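Local coordinates for putative exported protein (Bordetella pertussis Tohama I, PDB 2PFY) that probably serves as the periplasmic solute receptor of a tripartite ATP-independent transporter, and binds pyroglutamic acid between its two lobes, at residues A[88-93]-A[243-248]; A[117-122]-A[239-244]; A[121-126]-A[205-210]. All coordinates share one frame; numbering follows the deposited sequence.

Contact 1: A[88-93]-A[243-248]; sequences SFNESE and TARAKT
Phe89 and Arg245 reach past each other because of their torsions. With chi1 at -77° the Phe89 ring stands anti to its own carbonyl carbon and leans toward segment 243-248 of helix 223-257. Arg245 starts with a similar first torsion, -72°, then runs extended from CG to NE in the opposite direction, until its guanidinium arrives over the first turn of the facing helix. The two side chains overlap twice. Arg245 CG sits over one face of the Phe89 ring, 4.2 Å from its centroid, as a CH-pi contact offset toward the rim, while Phe89 CB lies over a face of the guanidinium, 3.4 Å from Arg245 NH1. At the guanidinium edge two acceptors share NH2. Asn90 OD1, in its carbonyl plane, takes a bond of 2.8 Å from Arg245 NH2 and a weak second one from NH1; Glu93 OE1 adds a salt bridge of 3.0 Å to Arg245 NH2, met nearly along its C-O axis. The far end of the ring is bounded by Ala244 CB, 3.7 Å from Phe89 CE1, and by Thr248 OG1, 3.3 Å from Phe89 CZ and in the ring plane. That hydroxyl donates back to Ala244 O within its own helix. A Ser88-Glu91 capping box opens helix 89-108, roughly antiparallel to helix 223-257 here. Phe89 also touches Trp241 of that helix and Pro122 in the loop after strand 112-119, while Tyr15 of helix 15-30 packs on Ala244.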
loop_
_atom_site.group_PDB
_atom_site.type_symbol
_atom_site.label_atom_id
_atom_site.label_comp_id
_atom_site.label_asym_id
_atom_site.label_seq_id
_atom_site.Cartn_x
_atom_site.Cartn_y
_atom_site.Cartn_z
ATOM N N SER A 88 -10.717 9.920 -1.909
ATOM C CA SER A 88 -11.867 9.130 -1.460
ATOM C C SER A 88 -11.763 7.705 -2.021
ATOM O O SER A 88 -11.082 7.481 -3.015
ATOM C CB SER A 88 -13.173 9.788 -1.903
ATOM O OG SER A 88 -13.299 9.708 -3.302
ATOM N N PHE A 89 -12.397 6.732 -1.374
ATOM C CA PHE A 89 -12.398 5.368 -1.948
ATOM C C PHE A 89 -12.964 5.303 -3.355
ATOM O O PHE A 89 -12.455 4.541 -4.187
ATOM C CB PHE A 89 -13.123 4.363 -1.058
ATOM C CG PHE A 89 -12.320 3.919 0.139
ATOM C CD1 PHE A 89 -11.200 3.107 -0.022
ATOM C CD2 PHE A 89 -12.710 4.297 1.441
ATOM C CE1 PHE A 89 -10.443 2.677 1.106
ATOM C CE2 PHE A 89 -11.976 3.877 2.572
ATOM C CZ PHE A 89 -10.840 3.056 2.399
ATOM N N ASN A 90 -14.031 6.075 -3.620
ATOM C CA ASN A 90 -14.690 6.037 -4.956
ATOM C C ASN A 90 -13.739 6.533 -6.036
ATOM O O ASN A 90 -13.593 5.902 -7.073
ATOM C CB ASN A 90 -16.005 6.850 -4.971
ATOM C CG ASN A 90 -17.184 6.091 -4.337
ATOM O OD1 ASN A 90 -17.050 4.961 -3.840
ATOM N ND2 ASN A 90 -18.349 6.731 -4.344
ATOM N N GLU A 91 -13.039 7.630 -5.762
ATOM C CA GLU A 91 -11.983 8.091 -6.688
ATOM C C GLU A 91 -10.857 7.056 -6.809
ATOM O O GLU A 91 -10.377 6.807 -7.914
ATOM C CB GLU A 91 -11.382 9.422 -6.246
ATOM C CG GLU A 91 -12.281 10.612 -6.413
ATOM C CD GLU A 91 -11.683 11.843 -5.759
ATOM O OE1 GLU A 91 -11.522 11.861 -4.517
ATOM O OE2 GLU A 91 -11.352 12.785 -6.497
ATOM N N SER A 92 -10.406 6.507 -5.665
ATOM C CA SER A 92 -9.327 5.502 -5.648
ATOM C C SER A 92 -9.669 4.319 -6.553
ATOM O O SER A 92 -8.820 3.833 -7.317
ATOM C CB SER A 92 -9.043 5.020 -4.205
ATOM O OG SER A 92 -7.848 4.238 -4.131
ATOM N N GLU A 93 -10.915 3.876 -6.447
ATOM C CA GLU A 93 -11.430 2.732 -7.177
ATOM C C GLU A 93 -11.426 2.966 -8.696
ATOM O O GLU A 93 -11.076 2.076 -9.454
ATOM C CB GLU A 93 -12.816 2.344 -6.685
ATOM C CG GLU A 93 -13.248 0.979 -7.228
ATOM C CD GLU A 93 -14.654 0.570 -6.863
ATOM O OE1 GLU A 93 -15.278 1.182 -5.963
ATOM O OE2 GLU A 93 -15.138 -0.397 -7.493
ATOM N N THR A 243 -13.651 -4.455 2.788
ATOM C CA THR A 243 -13.088 -4.402 4.148
ATOM C C THR A 243 -12.497 -3.027 4.457
ATOM O O THR A 243 -12.752 -2.473 5.529
ATOM C CB THR A 243 -12.021 -5.517 4.331
ATOM O OG1 THR A 243 -12.676 -6.774 4.153
ATOM C CG2 THR A 243 -11.419 -5.479 5.740
ATOM N N ALA A 244 -11.717 -2.485 3.521
ATOM C CA ALA A 244 -11.116 -1.159 3.693
ATOM C C ALA A 244 -12.195 -0.117 3.946
ATOM O O ALA A 244 -12.121 0.653 4.938
ATOM C CB ALA A 244 -10.258 -0.780 2.480
ATOM N N ARG A 245 -13.212 -0.096 3.082
ATOM C CA ARG A 245 -14.365 0.789 3.290
ATOM C C ARG A 245 -15.045 0.542 4.634
ATOM O O ARG A 245 -15.352 1.489 5.366
ATOM C CB ARG A 245 -15.414 0.611 2.171
ATOM C CG ARG A 245 -15.013 1.168 0.813
ATOM C CD ARG A 245 -16.122 0.880 -0.186
ATOM N NE ARG A 245 -15.711 1.231 -1.563
ATOM C CZ ARG A 245 -15.841 2.438 -2.075
ATOM N NH1 ARG A 245 -16.391 3.409 -1.320
ATOM N NH2 ARG A 245 -15.431 2.677 -3.334
ATOM N N ALA A 246 -15.302 -0.718 4.964
ATOM C CA ALA A 246 -16.035 -1.014 6.195
ATOM C C ALA A 246 -15.248 -0.727 7.479
ATOM O O ALA A 246 -15.852 -0.511 8.558
ATOM C CB ALA A 246 -16.515 -2.450 6.200
ATOM N N LYS A 247 -13.921 -0.744 7.385
ATOM C CA LYS A 247 -13.093 -0.731 8.626
ATOM C C LYS A 247 -12.417 0.584 8.923
ATOM O O LYS A 247 -11.925 0.757 10.022
ATOM C CB LYS A 247 -12.036 -1.845 8.653
ATOM C CG LYS A 247 -12.609 -3.279 8.877
ATOM C CD LYS A 247 -13.681 -3.369 9.983
ATOM C CE LYS A 247 -14.191 -4.802 10.170
ATOM N NZ LYS A 247 -14.983 -4.971 11.440
ATOM N N THR A 248 -12.372 1.487 7.943
ATOM C CA THR A 248 -11.608 2.729 8.078
ATOM C C THR A 248 -12.043 3.524 9.342
ATOM O O THR A 248 -11.190 3.953 10.125
ATOM C CB THR A 248 -11.664 3.606 6.798
ATOM O OG1 THR A 248 -10.988 2.935 5.714
ATOM C CG2 THR A 248 -10.928 4.937 7.065
#

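Contact 2: A[117-122]-A[239-244]; sequences GSPWPP and RGWQTA. With PCA (pyroglutamic acid), chain E.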
loop_
_atom_site.group_PDB
_atom_site.type_symbol
_atom_site.label_atom_id
_atom_site.label_comp_id
_atom_site.label_asym_id
_atom_site.label_seq_id
_atom_site.Cartn_x
_atom_site.Cartn_y
_atom_site.Cartn_z
ATOM N N GLY A 117 -5.507 -6.964 -6.376
ATOM C CA GLY A 117 -5.185 -5.778 -5.585
ATOM C C GLY A 117 -6.153 -5.580 -4.425
ATOM O O GLY A 117 -7.265 -6.125 -4.413
ATOM N N SER A 118 -5.724 -4.816 -3.418
ATOM C CA SER A 118 -6.638 -4.351 -2.370
ATOM C C SER A 118 -6.048 -3.086 -1.825
ATOM O O SER A 118 -4.827 -2.911 -1.852
ATOM C CB SER A 118 -6.809 -5.380 -1.245
ATOM O OG SER A 118 -7.561 -6.486 -1.696
ATOM N N PRO A 119 -6.921 -2.161 -1.380
ATOM C CA PRO A 119 -6.413 -0.879 -0.903
ATOM C C PRO A 119 -6.127 -0.881 0.609
ATOM O O PRO A 119 -6.780 -1.585 1.381
ATOM C CB PRO A 119 -7.585 0.077 -1.228
ATOM C CG PRO A 119 -8.820 -0.790 -0.958
ATOM C CD PRO A 119 -8.406 -2.190 -1.426
ATOM N N TRP A 120 -5.125 -0.124 0.997
ATOM C CA TRP A 120 -5.002 0.378 2.363
ATOM C C TRP A 120 -6.103 1.444 2.571
ATOM O O TRP A 120 -6.708 1.920 1.605
ATOM C CB TRP A 120 -3.629 1.055 2.520
ATOM C CG TRP A 120 -2.514 0.085 2.625
ATOM C CD1 TRP A 120 -1.712 -0.402 1.605
ATOM C CD2 TRP A 120 -2.051 -0.515 3.829
ATOM N NE1 TRP A 120 -0.771 -1.257 2.123
ATOM C CE2 TRP A 120 -0.952 -1.341 3.489
ATOM C CE3 TRP A 120 -2.459 -0.430 5.180
ATOM C CZ2 TRP A 120 -0.245 -2.073 4.448
ATOM C CZ3 TRP A 120 -1.758 -1.172 6.139
ATOM C CH2 TRP A 120 -0.660 -1.976 5.762
ATOM N N PRO A 121 -6.376 1.806 3.841
ATOM C CA PRO A 121 -7.218 2.965 4.084
ATOM C C PRO A 121 -6.460 4.263 3.742
ATOM O O PRO A 121 -5.251 4.229 3.458
ATOM C CB PRO A 121 -7.562 2.861 5.600
ATOM C CG PRO A 121 -7.163 1.413 6.006
ATOM C CD PRO A 121 -5.975 1.143 5.094
ATOM N N PRO A 122 -7.176 5.402 3.710
ATOM C CA PRO A 122 -6.549 6.685 3.404
ATOM C C PRO A 122 -5.433 7.055 4.382
ATOM O O PRO A 122 -5.477 6.647 5.561
ATOM C CB PRO A 122 -7.709 7.674 3.527
ATOM C CG PRO A 122 -8.944 6.837 3.238
ATOM C CD PRO A 122 -8.630 5.523 3.918
ATOM N N ARG A 239 -13.342 -8.446 -1.700
ATOM C CA ARG A 239 -13.308 -8.524 -0.233
ATOM C C ARG A 239 -12.418 -7.401 0.306
ATOM O O ARG A 239 -12.749 -6.758 1.321
ATOM C CB ARG A 239 -12.783 -9.912 0.194
ATOM C CG ARG A 239 -12.766 -10.207 1.678
ATOM C CD ARG A 239 -11.990 -11.547 1.987
ATOM N NE ARG A 239 -12.425 -12.511 1.054
ATOM C CZ ARG A 239 -11.696 -13.280 0.260
ATOM N NH1 ARG A 239 -10.359 -13.384 0.288
ATOM N NH2 ARG A 239 -12.397 -14.015 -0.544
ATOM N N GLY A 240 -11.291 -7.177 -0.374
ATOM C CA GLY A 240 -10.298 -6.191 0.080
ATOM C C GLY A 240 -10.865 -4.782 0.073
ATOM O O GLY A 240 -10.736 -4.046 1.055
ATOM N N TRP A 241 -11.462 -4.401 -1.056
ATOM C CA TRP A 241 -12.160 -3.131 -1.162
ATOM C C TRP A 241 -13.306 -2.966 -0.149
ATOM O O TRP A 241 -13.439 -1.895 0.443
ATOM C CB TRP A 241 -12.655 -2.875 -2.610
ATOM C CG TRP A 241 -11.522 -2.411 -3.468
ATOM C CD1 TRP A 241 -10.580 -3.203 -4.122
ATOM C CD2 TRP A 241 -11.144 -1.065 -3.705
ATOM N NE1 TRP A 241 -9.668 -2.405 -4.751
ATOM C CE2 TRP A 241 -9.981 -1.090 -4.508
ATOM C CE3 TRP A 241 -11.674 0.183 -3.308
ATOM C CZ2 TRP A 241 -9.355 0.087 -4.956
ATOM C CZ3 TRP A 241 -11.040 1.354 -3.750
ATOM C CH2 TRP A 241 -9.896 1.296 -4.554
ATOM N N GLN A 242 -14.147 -3.986 0.019
ATOM C CA GLN A 242 -15.249 -3.907 1.018
ATOM C C GLN A 242 -14.702 -3.724 2.469
ATOM O O GLN A 242 -15.240 -2.964 3.290
ATOM C CB GLN A 242 -16.093 -5.184 0.994
ATOM C CG GLN A 242 -16.866 -5.460 -0.299
ATOM C CD GLN A 242 -17.529 -6.868 -0.320
ATOM O OE1 GLN A 242 -17.250 -7.734 0.538
ATOM N NE2 GLN A 242 -18.415 -7.082 -1.292
ATOM N N THR A 243 -13.651 -4.455 2.788
ATOM C CA THR A 243 -13.088 -4.402 4.148
ATOM C C THR A 243 -12.497 -3.027 4.457
ATOM O O THR A 243 -12.752 -2.473 5.529
ATOM C CB THR A 243 -12.021 -5.517 4.331
ATOM O OG1 THR A 243 -12.676 -6.774 4.153
ATOM C CG2 THR A 243 -11.419 -5.479 5.740
ATOM N N ALA A 244 -11.717 -2.485 3.521
ATOM C CA ALA A 244 -11.116 -1.159 3.693
ATOM C C ALA A 244 -12.195 -0.117 3.946
ATOM O O ALA A 244 -12.121 0.653 4.938
ATOM C CB ALA A 244 -10.258 -0.780 2.480
HETATM N N PCA E . 0.545 1.211 5.746
HETATM C CA PCA E . 1.763 0.881 4.968
HETATM C CB PCA E . 1.682 1.526 3.607
HETATM C CG PCA E . 0.415 2.328 3.598
HETATM C CD PCA E . -0.233 2.062 4.916
HETATM O OE PCA E . -1.339 2.484 5.237
HETATM C C PCA E . 3.000 1.361 5.701
HETATM O O PCA E . 4.149 1.013 5.405
HETATM O OXT PCA E . 2.851 2.131 6.633
#
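Ser118 OG donates to the carbonyl O of its neighbour Gly117 at 2.8 Å, and Ser118 OG also rests 3.3 Å from Gly240 CA on the helix. Chi1 of -71° sets OG beside its backbone N, where it reaches that CA. Gly240 carries no side chain, which allows strand and helix to come together with Ser118 CA only 4.8 Å from Gly240 CA; the strand runs almost parallel to the helix axis, 3° apart in direction. No hydrogen bond crosses, and the weight of the contact falls on Pro119. Its ring lies over one face of the Trp241 indole: Pro119 CD is 3.5 Å from the centroid of the five-membered ring and 5° off its normal, almost directly above it in a CH-pi contact, while CG sits over the middle of the bicycle. Pro119 CG also meets the Ala244 methyl, CB, at 3.7 Å, wedging the proline between indole and alanine. Trp120, whose CB points away from the helix, offers an indole face to pyroglutamic acid, whose CD lies 3.3 Å from Trp120 CD2. Neighbouring residues thus serve two surfaces: Pro119 the helix, Trp120 the ligand. Strand 112-119 borders its five-stranded sheet; helix 223-257 covers it here, Tyr15 of helix 15-30 bonds Pro119 O, and Ser92 and Glu93 of helix 89-108 pack on Trp241.

Contact 3: A[121-126]-A[205-210]; sequences PPQGIY and FIPQSF. With PCA (pyroglutamic acid), chain E.
The Phe205 ring carries Gln123 CG on one face and Pro207 CB at its edge, in plane. Both segments belong to the crossings between the two lobes of a type II periplasmic binding protein fold: 121-126 leads from the five-stranded sheet into strand 124-127 of the four-stranded one, and 205-210 returns the other way. Gln123 CG stands 3.7 Å from the Phe205 centroid, 17° off the normal, as a CH-pi contact. A chain bent at chi2, -68°, lets Gln123 touch the ring through CG yet turn its amide toward pyroglutamic acid, with the amide plane 36° from the Phe205 ring. The backbones are tied by one bond across the pair, Gln123 N to Phe205 O at 3.0 Å, received almost head-on at the carbonyl. Phe205 O thus receives the Gln123 N-H and also a weaker approach, the CA-H...O contact from Pro122 CA at 3.4 Å. Pro122 and Ile206 point the same way, Pro122 CG lying 4.0 Å from Ile206 CG2. Both chains contribute to the pocket wall, since Gln123 and Pro207 border the ring of the ligand, while Arg48, Arg143, Thr165, Thr182, Ser183 and Thr186 hydrogen-bond the ligand from other parts of the chain. On the Pro207 side the touch is apolar: Pro207 CG meets CG of pyroglutamic acid at 3.7 Å.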
loop_
_atom_site.group_PDB
_atom_site.type_symbol
_atom_site.label_atom_id
_atom_site.label_comp_id
_atom_site.label_asym_id
_atom_site.label_seq_id
_atom_site.Cartn_x
_atom_site.Cartn_y
_atom_site.Cartn_z
ATOM N N PRO A 121 -6.376 1.806 3.841
ATOM C CA PRO A 121 -7.218 2.965 4.084
ATOM C C PRO A 121 -6.460 4.263 3.742
ATOM O O PRO A 121 -5.251 4.229 3.458
ATOM C CB PRO A 121 -7.562 2.861 5.600
ATOM C CG PRO A 121 -7.163 1.413 6.006
ATOM C CD PRO A 121 -5.975 1.143 5.094
ATOM N N PRO A 122 -7.176 5.402 3.710
ATOM C CA PRO A 122 -6.549 6.685 3.404
ATOM C C PRO A 122 -5.433 7.055 4.382
ATOM O O PRO A 122 -5.477 6.647 5.561
ATOM C CB PRO A 122 -7.709 7.674 3.527
ATOM C CG PRO A 122 -8.944 6.837 3.238
ATOM C CD PRO A 122 -8.630 5.523 3.918
ATOM N N GLN A 123 -4.432 7.810 3.913
ATOM C CA GLN A 123 -3.241 8.064 4.730
ATOM C C GLN A 123 -3.416 9.338 5.560
ATOM O O GLN A 123 -3.668 10.408 5.008
ATOM C CB GLN A 123 -1.995 8.212 3.843
ATOM C CG GLN A 123 -1.769 7.028 2.867
ATOM C CD GLN A 123 -1.400 5.744 3.605
ATOM O OE1 GLN A 123 -2.229 4.848 3.811
ATOM N NE2 GLN A 123 -0.182 5.675 4.037
ATOM N N GLY A 124 -3.275 9.212 6.873
ATOM C CA GLY A 124 -3.257 10.387 7.795
ATOM C C GLY A 124 -1.835 10.674 8.267
ATOM O O GLY A 124 -0.862 10.010 7.840
ATOM N N ILE A 125 -1.711 11.672 9.133
ATOM C CA ILE A 125 -0.420 12.111 9.673
ATOM C C ILE A 125 -0.405 11.866 11.169
ATOM O O ILE A 125 -1.365 12.197 11.842
ATOM C CB ILE A 125 -0.178 13.626 9.363
ATOM C CG1 ILE A 125 -0.044 13.795 7.847
ATOM C CG2 ILE A 125 1.118 14.155 10.097
ATOM C CD1 ILE A 125 -0.188 15.226 7.290
ATOM N N TYR A 126 0.667 11.240 11.669
ATOM C CA TYR A 126 0.814 10.975 13.098
ATOM C C TYR A 126 1.974 11.789 13.628
ATOM O O TYR A 126 3.051 11.791 13.037
ATOM C CB TYR A 126 1.152 9.503 13.385
ATOM C CG TYR A 126 0.092 8.474 13.013
ATOM C CD1 TYR A 126 -0.618 7.797 14.008
ATOM C CD2 TYR A 126 -0.157 8.141 11.678
ATOM C CE1 TYR A 126 -1.551 6.791 13.695
ATOM C CE2 TYR A 126 -1.123 7.155 11.338
ATOM C CZ TYR A 126 -1.805 6.483 12.356
ATOM O OH TYR A 126 -2.740 5.517 12.029
ATOM N N PHE A 205 -3.724 10.182 0.337
ATOM C CA PHE A 205 -3.929 9.293 -0.780
ATOM C C PHE A 205 -4.338 7.914 -0.283
ATOM O O PHE A 205 -4.419 7.646 0.935
ATOM C CB PHE A 205 -2.664 9.219 -1.682
ATOM C CG PHE A 205 -1.421 8.807 -0.958
ATOM C CD1 PHE A 205 -1.049 7.447 -0.877
ATOM C CD2 PHE A 205 -0.647 9.755 -0.299
ATOM C CE1 PHE A 205 0.101 7.049 -0.191
ATOM C CE2 PHE A 205 0.520 9.354 0.428
ATOM C CZ PHE A 205 0.893 8.022 0.463
ATOM N N ILE A 206 -4.666 7.042 -1.222
ATOM C CA ILE A 206 -4.993 5.696 -0.814
ATOM C C ILE A 206 -4.148 4.663 -1.617
ATOM O O ILE A 206 -4.468 4.347 -2.783
ATOM C CB ILE A 206 -6.564 5.401 -0.612
ATOM C CG1 ILE A 206 -7.083 4.295 -1.477
ATOM C CG2 ILE A 206 -7.521 6.631 -0.469
ATOM C CD1 ILE A 206 -6.752 3.043 -0.924
ATOM N N PRO A 207 -3.046 4.180 -0.990
ATOM C CA PRO A 207 -2.095 3.362 -1.735
ATOM C C PRO A 207 -2.618 1.936 -1.810
ATOM O O PRO A 207 -3.309 1.461 -0.895
ATOM C CB PRO A 207 -0.799 3.491 -0.926
ATOM C CG PRO A 207 -1.321 3.659 0.568
ATOM C CD PRO A 207 -2.654 4.371 0.432
ATOM N N GLN A 208 -2.367 1.291 -2.938
ATOM C CA GLN A 208 -2.818 -0.080 -3.162
ATOM C C GLN A 208 -1.745 -1.064 -2.762
ATOM O O GLN A 208 -0.561 -0.765 -2.773
ATOM C CB GLN A 208 -3.135 -0.316 -4.624
ATOM C CG GLN A 208 -4.166 0.639 -5.214
ATOM C CD GLN A 208 -5.515 0.584 -4.521
ATOM O OE1 GLN A 208 -5.990 -0.465 -4.133
ATOM N NE2 GLN A 208 -6.150 1.723 -4.403
ATOM N N SER A 209 -2.193 -2.263 -2.434
ATOM C CA SER A 209 -1.305 -3.386 -2.230
ATOM C C SER A 209 -1.681 -4.429 -3.291
ATOM O O SER A 209 -2.847 -4.527 -3.674
ATOM C CB SER A 209 -1.541 -3.858 -0.803
ATOM O OG SER A 209 -1.627 -5.242 -0.724
ATOM N N PHE A 210 -0.733 -5.187 -3.813
ATOM C CA PHE A 210 -1.138 -6.287 -4.711
ATOM C C PHE A 210 -0.447 -7.612 -4.476
ATOM O O PHE A 210 0.567 -7.682 -3.766
ATOM C CB PHE A 210 -1.187 -5.904 -6.245
ATOM C CG PHE A 210 0.143 -5.487 -6.870
ATOM C CD1 PHE A 210 0.142 -4.931 -8.157
ATOM C CD2 PHE A 210 1.376 -5.580 -6.180
ATOM C CE1 PHE A 210 1.349 -4.496 -8.794
ATOM C CE2 PHE A 210 2.573 -5.161 -6.796
ATOM C CZ PHE A 210 2.557 -4.597 -8.118
HETATM N N PCA E . 0.545 1.211 5.746
HETATM C CA PCA E . 1.763 0.881 4.968
HETATM C CB PCA E . 1.682 1.526 3.607
HETATM C CG PCA E . 0.415 2.328 3.598
HETATM C CD PCA E . -0.233 2.062 4.916
HETATM O OE PCA E . -1.339 2.484 5.237
HETATM C C PCA E . 3.000 1.361 5.701
HETATM O O PCA E . 4.149 1.013 5.405
HETATM O OXT PCA E . 2.851 2.131 6.633
#

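How the contacts relate
Contacts 1 and 2 have centres about 6 Å apart and share Thr243 and Ala244 on helix 223-257; contact 3 lies about 10 Å from the centre of each. Along the chain helix 89-108 comes first, followed by strands 112-119 and 124-127, then strand 208-214 and helix 223-257, which places contact 3 inside the loop closed by contact 1. Contacts 2 and 3 share Pro121 and Pro122, and strands 112-119 and 208-214 are neighbours in one sheet. Helix 223-257 packs on the start of the crossing at contact 2, and contacts 2 and 3 continue to the bound pyroglutamic acid, whereas contact 1 lies nearer the surface.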